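Local coordinates for protein TRAP dicarboxylate transporter, DctP subunit (Ochrobactrum anthropi, PDB 4P47) that probably binds a small organic acid in the periplasm and hands it to a TRAP-type membrane transporter, as other family 7 solute-binding proteins do, at residues Q30-A35 against I63-F68; F34-S39 against T46-F51. All coordinates share one frame; numbering follows the deposited sequence.

Contact 1: Q30-A35 against I63-F68; sequences QTIKFA and INVKLF
The carbonyl oxygen of Ile32 takes the backbone N-H of Lys66 at 2.8 Å from O to N, with the donor nearly along the C=O axis, while the alpha carbon of Val65 adds a weaker CA-H...O contact to the same oxygen. This doubly held acceptor sits midway in a pair of parallel strands, 30-35 and 63-68, the two outer arms of a beta-alpha-beta unit whose helix is 43-58. The rest follows the parallel pattern: Asn64 N gives to Gln30 O, Ile32 N to Asn64 O, Phe34 N to Lys66 O and Phe68 N to Phe34 O, the last N-H tilted 35° from the carbonyl plane. The strand segments diverge by 27°, the twist of an ordinary sheet.

On the face toward helix 43-58 the contact is apolar. Ile32 runs its CD1 across to the CG2 branch of Ile63, 3.7 Å away. Farther along, Phe34 lies beside Val65 and Leu67, all pointing the same way; CG1 of Val65 comes near the plane of the Phe34 ring at its edge, and CD2 of Leu67 reaches Phe34 CB at 4.0 Å. Ile63 and Val65 also meet Val55 of the helix.

Thr31, Lys33, Asn64, Lys66 and Phe68 occupy the other face, joined by Ala35, whose CB approaches CB of Phe68 at 4.2 Å. Phe68 has CG beside its own backbone N (chi1 -71°), which turns the ring back toward the stem of Lys33. That stem passes obliquely by the CE1 corner of the ring, with Lys33 CB 3.7 Å from Phe68 CE1.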
ATOM      1  N   GLN A  30      -3.099 -27.263 -13.524  1.00 14.54           N
ATOM      2  CA  GLN A  30      -3.048 -25.840 -13.884  1.00 12.11           C
ATOM      3  C   GLN A  30      -1.679 -25.280 -13.533  1.00 11.76           C
ATOM      4  O   GLN A  30      -1.011 -25.745 -12.604  1.00 13.67           O
ATOM      5  CB  GLN A  30      -4.117 -25.037 -13.147  1.00 11.55           C
ATOM      6  CG  GLN A  30      -5.555 -25.520 -13.352  1.00 14.00           C
ATOM      7  CD  GLN A  30      -6.125 -25.225 -14.742  1.00 15.51           C
ATOM      8  OE1 GLN A  30      -5.539 -24.494 -15.543  1.00 17.14           O
ATOM      9  NE2 GLN A  30      -7.286 -25.794 -15.021  1.00 16.39           N
ATOM     10  N   THR A  31      -1.250 -24.278 -14.279  1.00 16.07           N
ATOM     11  CA  THR A  31      -0.022 -23.587 -13.937  1.00 18.55           C
ATOM     12  C   THR A  31      -0.336 -22.117 -13.814  1.00 14.32           C
ATOM     13  O   THR A  31      -0.967 -21.526 -14.684  1.00 15.87           O
ATOM     14  CB  THR A  31       1.087 -23.804 -14.982  1.00 28.66           C
ATOM     15  OG1 THR A  31       1.390 -25.199 -15.069  1.00 29.22           O
ATOM     16  CG2 THR A  31       2.356 -23.053 -14.589  1.00 28.40           C
ATOM     17  N   ILE A  32       0.099 -21.543 -12.706  1.00  9.25           N
ATOM     18  CA  ILE A  32      -0.133 -20.152 -12.433  1.00  9.53           C
ATOM     19  C   ILE A  32       1.191 -19.431 -12.260  1.00  9.38           C
ATOM     20  O   ILE A  32       1.952 -19.754 -11.348  1.00 11.09           O
ATOM     21  CB  ILE A  32      -0.930 -19.988 -11.138  1.00  9.81           C
ATOM     22  CG1 ILE A  32      -2.329 -20.577 -11.289  1.00 11.95           C
ATOM     23  CG2 ILE A  32      -0.994 -18.512 -10.755  1.00 13.60           C
ATOM     24  CD1 ILE A  32      -3.174 -20.511 -10.001  1.00 13.92           C
ATOM     25  N   LYS A  33       1.471 -18.470 -13.134  0.51  8.73           N
ATOM     26  CA  LYS A  33       2.625 -17.593 -12.975  0.51  8.59           C
ATOM     27  C   LYS A  33       2.193 -16.397 -12.132  0.51  8.43           C
ATOM     28  O   LYS A  33       1.213 -15.741 -12.457  0.51  9.33           O
ATOM     29  CB  LYS A  33       3.140 -17.138 -14.343  0.51  9.91           C
ATOM     30  CG  LYS A  33       3.553 -18.287 -15.252  0.51 10.02           C
ATOM     31  CD  LYS A  33       4.052 -17.816 -16.625  0.51  9.86           C
ATOM     32  CE  LYS A  33       4.446 -18.989 -17.526  0.51 16.59           C
ATOM     33  NZ  LYS A  33       5.044 -18.557 -18.825  0.51 19.23           N
ATOM     34  N   PHE A  34       2.926 -16.125 -11.055  1.00  6.84           N
ATOM     35  CA  PHE A  34       2.561 -15.098 -10.077  1.00  7.35           C
ATOM     36  C   PHE A  34       3.738 -14.142  -9.958  1.00  6.39           C
ATOM     37  O   PHE A  34       4.781 -14.492  -9.390  1.00  7.59           O
ATOM     38  CB  PHE A  34       2.258 -15.811  -8.746  1.00  7.38           C
ATOM     39  CG  PHE A  34       1.671 -14.954  -7.644  1.00  7.39           C
ATOM     40  CD1 PHE A  34       1.420 -13.613  -7.792  1.00  8.30           C
ATOM     41  CD2 PHE A  34       1.347 -15.551  -6.457  1.00  8.74           C
ATOM     42  CE1 PHE A  34       0.871 -12.854  -6.722  1.00  6.85           C
ATOM     43  CE2 PHE A  34       0.805 -14.834  -5.413  1.00  9.30           C
ATOM     44  CZ  PHE A  34       0.559 -13.477  -5.547  1.00  7.07           C
ATOM     45  N   ALA A  35       3.564 -12.950 -10.518  1.00  7.86           N
ATOM     46  CA  ALA A  35       4.641 -11.972 -10.622  1.00  7.35           C
ATOM     47  C   ALA A  35       4.509 -10.871  -9.570  1.00  8.25           C
ATOM     48  O   ALA A  35       3.409 -10.492  -9.180  1.00  7.96           O
ATOM     49  CB  ALA A  35       4.606 -11.350 -11.986  1.00  9.29           C
ATOM     50  N   ILE A  63      -2.391 -27.910  -9.016  1.00 11.29           N
ATOM     51  CA  ILE A  63      -2.186 -26.502  -9.347  1.00 12.91           C
ATOM     52  C   ILE A  63      -0.826 -26.114  -8.808  1.00 11.68           C
ATOM     53  O   ILE A  63      -0.569 -26.242  -7.602  1.00 14.09           O
ATOM     54  CB  ILE A  63      -3.290 -25.589  -8.758  1.00  9.76           C
ATOM     55  CG1 ILE A  63      -4.675 -26.058  -9.188  1.00 12.71           C
ATOM     56  CG2 ILE A  63      -3.055 -24.131  -9.186  1.00 11.03           C
ATOM     57  CD1 ILE A  63      -5.775 -25.294  -8.526  1.00 12.96           C
ATOM     58  N   ASN A  64       0.044 -25.666  -9.705  1.00 12.83           N
ATOM     59  CA  ASN A  64       1.378 -25.227  -9.339  1.00 12.94           C
ATOM     60  C   ASN A  64       1.525 -23.740  -9.556  1.00 11.12           C
ATOM     61  O   ASN A  64       1.300 -23.255 -10.657  1.00 13.36           O
ATOM     62  CB  ASN A  64       2.425 -25.965 -10.183  1.00 22.00           C
ATOM     63  CG  ASN A  64       3.826 -25.410 -10.019  1.00 36.17           C
ATOM     64  OD1 ASN A  64       4.418 -25.485  -8.942  1.00 42.06           O
ATOM     65  ND2 ASN A  64       4.377 -24.875 -11.102  1.00 36.40           N
ATOM     66  N   VAL A  65       1.932 -23.037  -8.509  1.00  9.42           N
ATOM     67  CA  VAL A  65       2.146 -21.594  -8.577  1.00  9.73           C
ATOM     68  C   VAL A  65       3.636 -21.344  -8.678  1.00  9.21           C
ATOM     69  O   VAL A  65       4.391 -21.728  -7.793  1.00 12.74           O
ATOM     70  CB  VAL A  65       1.571 -20.906  -7.341  1.00  9.64           C
ATOM     71  CG1 VAL A  65       1.767 -19.401  -7.422  1.00 12.24           C
ATOM     72  CG2 VAL A  65       0.104 -21.256  -7.183  1.00 10.85           C
ATOM     73  N   LYS A  66       4.047 -20.758  -9.790  1.00  7.98           N
ATOM     74  CA  LYS A  66       5.439 -20.414 -10.052  1.00  9.94           C
ATOM     75  C   LYS A  66       5.645 -18.915  -9.845  1.00  8.49           C
ATOM     76  O   LYS A  66       4.978 -18.092 -10.485  1.00  9.49           O
ATOM     77  CB  LYS A  66       5.775 -20.810 -11.487  1.00 11.97           C
ATOM     78  CG  LYS A  66       7.184 -20.562 -11.906  1.00 13.47           C
ATOM     79  CD  LYS A  66       7.409 -21.162 -13.278  1.00 17.40           C
ATOM     80  CE  LYS A  66       8.806 -20.935 -13.789  1.00 16.29           C
ATOM     81  NZ  LYS A  66       8.907 -21.606 -15.129  1.00 19.43           N
ATOM     82  N   LEU A  67       6.581 -18.563  -8.968  1.00  8.30           N
ATOM     83  CA  LEU A  67       6.804 -17.160  -8.581  1.00  9.50           C
ATOM     84  C   LEU A  67       7.788 -16.450  -9.496  1.00 10.17           C
ATOM     85  O   LEU A  67       8.830 -17.023  -9.872  1.00 10.64           O
ATOM     86  CB  LEU A  67       7.291 -17.072  -7.130  1.00  8.36           C
ATOM     87  CG  LEU A  67       6.419 -17.754  -6.081  1.00  9.97           C
ATOM     88  CD1 LEU A  67       6.909 -17.335  -4.707  1.00 13.17           C
ATOM     89  CD2 LEU A  67       4.937 -17.427  -6.249  1.00  9.32           C
ATOM     90  N   PHE A  68       7.480 -15.206  -9.841  1.00  8.47           N
ATOM     91  CA  PHE A  68       8.368 -14.366 -10.637  1.00  9.39           C
ATOM     92  C   PHE A  68       8.555 -13.079  -9.868  1.00  8.54           C
ATOM     93  O   PHE A  68       7.995 -12.034 -10.223  1.00  8.76           O
ATOM     94  CB  PHE A  68       7.799 -14.067 -12.026  1.00  9.08           C
ATOM     95  CG  PHE A  68       7.791 -15.247 -12.954  1.00  9.73           C
ATOM     96  CD1 PHE A  68       6.836 -16.241 -12.815  1.00  9.07           C
ATOM     97  CD2 PHE A  68       8.721 -15.360 -13.985  1.00  9.73           C
ATOM     98  CE1 PHE A  68       6.799 -17.328 -13.687  1.00 11.02           C
ATOM     99  CE2 PHE A  68       8.692 -16.438 -14.844  1.00 11.52           C
ATOM    100  CZ  PHE A  68       7.748 -17.427 -14.693  1.00 12.74           C
TER

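Contact 2: F34-S39 against T46-F51; sequences FAAANS and TGMEKF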
ATOM      1  N   PHE A  34       2.926 -16.125 -11.055  1.00  6.84           N
ATOM      2  CA  PHE A  34       2.561 -15.098 -10.077  1.00  7.35           C
ATOM      3  C   PHE A  34       3.738 -14.142  -9.958  1.00  6.39           C
ATOM      4  O   PHE A  34       4.781 -14.492  -9.390  1.00  7.59           O
ATOM      5  CB  PHE A  34       2.258 -15.811  -8.746  1.00  7.38           C
ATOM      6  CG  PHE A  34       1.671 -14.954  -7.644  1.00  7.39           C
ATOM      7  CD1 PHE A  34       1.420 -13.613  -7.792  1.00  8.30           C
ATOM      8  CD2 PHE A  34       1.347 -15.551  -6.457  1.00  8.74           C
ATOM      9  CE1 PHE A  34       0.871 -12.854  -6.722  1.00  6.85           C
ATOM     10  CE2 PHE A  34       0.805 -14.834  -5.413  1.00  9.30           C
ATOM     11  CZ  PHE A  34       0.559 -13.477  -5.547  1.00  7.07           C
ATOM     12  N   ALA A  35       3.564 -12.950 -10.518  1.00  7.86           N
ATOM     13  CA  ALA A  35       4.641 -11.972 -10.622  1.00  7.35           C
ATOM     14  C   ALA A  35       4.509 -10.871  -9.570  1.00  8.25           C
ATOM     15  O   ALA A  35       3.409 -10.492  -9.180  1.00  7.96           O
ATOM     16  CB  ALA A  35       4.606 -11.350 -11.986  1.00  9.29           C
ATOM     17  N   ALA A  36       5.633 -10.340  -9.098  1.00  8.20           N
ATOM     18  CA  ALA A  36       5.622  -9.155  -8.251  1.00  7.71           C
ATOM     19  C   ALA A  36       6.950  -8.444  -8.334  1.00  8.75           C
ATOM     20  O   ALA A  36       7.919  -8.976  -8.863  1.00  9.52           O
ATOM     21  CB  ALA A  36       5.325  -9.526  -6.804  1.00  8.80           C
ATOM     22  N   ALA A  37       6.983  -7.252  -7.745  1.00  9.11           N
ATOM     23  CA  ALA A  37       8.165  -6.387  -7.782  1.00  9.87           C
ATOM     24  C   ALA A  37       9.270  -6.747  -6.808  1.00 11.74           C
ATOM     25  O   ALA A  37      10.438  -6.591  -7.141  1.00 12.06           O
ATOM     26  CB  ALA A  37       7.737  -4.973  -7.528  1.00 12.10           C
ATOM     27  N   ASN A  38       8.936  -7.198  -5.599  1.00 11.86           N
ATOM     28  CA  ASN A  38       9.950  -7.351  -4.557  1.00 11.35           C
ATOM     29  C   ASN A  38      10.609  -8.723  -4.571  1.00 11.22           C
ATOM     30  O   ASN A  38      10.208  -9.597  -5.322  1.00 13.37           O
ATOM     31  CB  ASN A  38       9.320  -7.035  -3.203  1.00 13.37           C
ATOM     32  CG  ASN A  38       8.858  -5.607  -3.119  1.00 16.11           C
ATOM     33  OD1 ASN A  38       7.648  -5.314  -3.042  1.00 18.79           O
ATOM     34  ND2 ASN A  38       9.815  -4.691  -3.178  1.00 19.50           N
ATOM     35  N   SER A  39      11.639  -8.904  -3.736  1.00 17.74           N
ATOM     36  CA  SER A  39      12.445 -10.124  -3.762  1.00 18.90           C
ATOM     37  C   SER A  39      12.242 -10.995  -2.525  1.00 17.80           C
ATOM     38  O   SER A  39      11.659 -10.549  -1.538  1.00 15.72           O
ATOM     39  CB  SER A  39      13.929  -9.768  -3.893  1.00 22.17           C
ATOM     40  OG  SER A  39      14.178  -9.088  -5.111  1.00 31.37           O
ATOM     41  N   THR A  46       7.196 -13.356   0.879  1.00  9.44           N
ATOM     42  CA  THR A  46       6.885 -14.344   1.896  1.00  9.87           C
ATOM     43  C   THR A  46       5.406 -14.723   1.804  1.00 10.49           C
ATOM     44  O   THR A  46       5.056 -15.893   1.930  1.00  9.91           O
ATOM     45  CB  THR A  46       7.296 -13.823   3.275  1.00 11.79           C
ATOM     46  OG1 THR A  46       8.704 -13.563   3.239  1.00 13.58           O
ATOM     47  CG2 THR A  46       7.008 -14.849   4.356  1.00 12.15           C
ATOM     48  N   GLY A  47       4.549 -13.745   1.564  1.00  8.04           N
ATOM     49  CA  GLY A  47       3.134 -14.030   1.353  1.00  8.74           C
ATOM     50  C   GLY A  47       2.897 -14.859   0.099  1.00  6.78           C
ATOM     51  O   GLY A  47       2.083 -15.790   0.093  1.00  8.15           O
ATOM     52  N   MET A  48       3.606 -14.536  -0.976  1.00  7.11           N
ATOM     53  CA  MET A  48       3.485 -15.293  -2.220  1.00  8.02           C
ATOM     54  C   MET A  48       3.889 -16.754  -2.036  1.00  6.51           C
ATOM     55  O   MET A  48       3.264 -17.658  -2.582  1.00  7.11           O
ATOM     56  CB  MET A  48       4.358 -14.668  -3.300  1.00  8.28           C
ATOM     57  CG  MET A  48       3.857 -13.297  -3.740  1.00  7.67           C
ATOM     58  SD  MET A  48       5.052 -12.372  -4.720  1.00  8.49           S
ATOM     59  CE  MET A  48       4.941 -13.264  -6.279  1.00 11.71           C
ATOM     60  N   GLU A  49       4.926 -16.983  -1.242  1.00  7.28           N
ATOM     61  CA  GLU A  49       5.389 -18.344  -0.969  1.00  8.12           C
ATOM     62  C   GLU A  49       4.367 -19.123  -0.160  1.00  7.63           C
ATOM     63  O   GLU A  49       4.114 -20.297  -0.432  1.00  8.11           O
ATOM     64  CB  GLU A  49       6.736 -18.307  -0.225  1.00  8.89           C
ATOM     65  CG  GLU A  49       7.864 -17.817  -1.108  1.00 11.89           C
ATOM     66  CD  GLU A  49       9.112 -17.411  -0.347  1.00 20.77           C
ATOM     67  OE1 GLU A  49       9.043 -17.212   0.881  1.00 19.76           O
ATOM     68  OE2 GLU A  49      10.168 -17.286  -1.001  1.00 24.58           O
ATOM     69  N   LYS A  50       3.751 -18.472   0.823  1.00  7.47           N
ATOM     70  CA  LYS A  50       2.684 -19.097   1.586  1.00  8.61           C
ATOM     71  C   LYS A  50       1.506 -19.446   0.678  1.00  7.47           C
ATOM     72  O   LYS A  50       0.959 -20.560   0.746  1.00  7.63           O
ATOM     73  CB  LYS A  50       2.232 -18.207   2.748  1.00  8.87           C
ATOM     74  CG  LYS A  50       1.076 -18.755   3.584  1.00  8.81           C
ATOM     75  CD  LYS A  50       1.372 -20.061   4.282  1.00 12.38           C
ATOM     76  CE  LYS A  50       2.492 -19.923   5.248  1.00 16.05           C
ATOM     77  NZ  LYS A  50       2.583 -21.190   6.040  1.00 21.58           N
ATOM     78  N   PHE A  51       1.096 -18.492  -0.156  1.00  6.85           N
ATOM     79  CA  PHE A  51       0.034 -18.719  -1.137  1.00  8.03           C
ATOM     80  C   PHE A  51       0.340 -19.950  -1.997  1.00  8.53           C
ATOM     81  O   PHE A  51      -0.494 -20.845  -2.163  1.00  7.07           O
ATOM     82  CB  PHE A  51      -0.158 -17.467  -1.998  1.00  7.61           C
ATOM     83  CG  PHE A  51      -1.118 -17.668  -3.133  1.00  6.26           C
ATOM     84  CD1 PHE A  51      -2.504 -17.611  -2.926  1.00  6.50           C
ATOM     85  CD2 PHE A  51      -0.668 -17.955  -4.407  1.00  6.53           C
ATOM     86  CE1 PHE A  51      -3.387 -17.813  -3.963  1.00  7.19           C
ATOM     87  CE2 PHE A  51      -1.560 -18.150  -5.440  1.00  7.52           C
ATOM     88  CZ  PHE A  51      -2.928 -18.073  -5.209  1.00  7.17           C
TER
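A Met-aromatic contact in the first beta-alpha-beta unit of this solute-binding fold joins the C-terminal part of strand 30-35 to helix 43-58, which packs against the sheet. Met48 crosses one face of the Phe34 ring. Its methyl CE stands over that face as a CH-pi contact, 4.0 Å from the centroid, and SD lies above the same face at 4.7 Å from the centroid. The bend at the end of the methionine (chi3 74°) turns CE back toward the strand, where it also meets the carbonyl oxygen of Phe34.

Phe51, one helical turn on, presents its own face to the edge of Phe34 in an offset edge-to-face pair, the planes at 82°. Both rings are buried, and Phe51 also packs on Ile260, Ala263 and Ala267 of helix 254-288. With CG of Phe34 trans to the backbone N (chi1 -172°), the ring extends toward the helix, with one face to Met48 and its CD2-CE2 edge to Phe51. An alanine here lacks the ring, which is likely to open a gap beside Phe51 and leave the Met48 methyl free to turn. Two residues after Phe34, Ala36 adds to the packing, its CB 3.5 Å from Met48 SD.

Overall arrangement
Contacts 1 and 2 are two sides of one beta-alpha-beta crossover, their centres about 10 Å apart. Along the chain, strand 30-35 comes first, then helix 43-58, then strand 63-68: contact 2 joins the strand to the helix, whereas contact 1 closes the unit by pairing the two strands. Phe34 and Ala35 belong to both. Direct packing ties them as well, with Val65 against Phe51 and Leu67 against Met48 and Glu49. Strand 30-35 also pairs with strand 90-94 on its other edge, which places the unit in the mixed sheet of the protein. The example illustrates how one strand can serve sheet pairing and helix packing together.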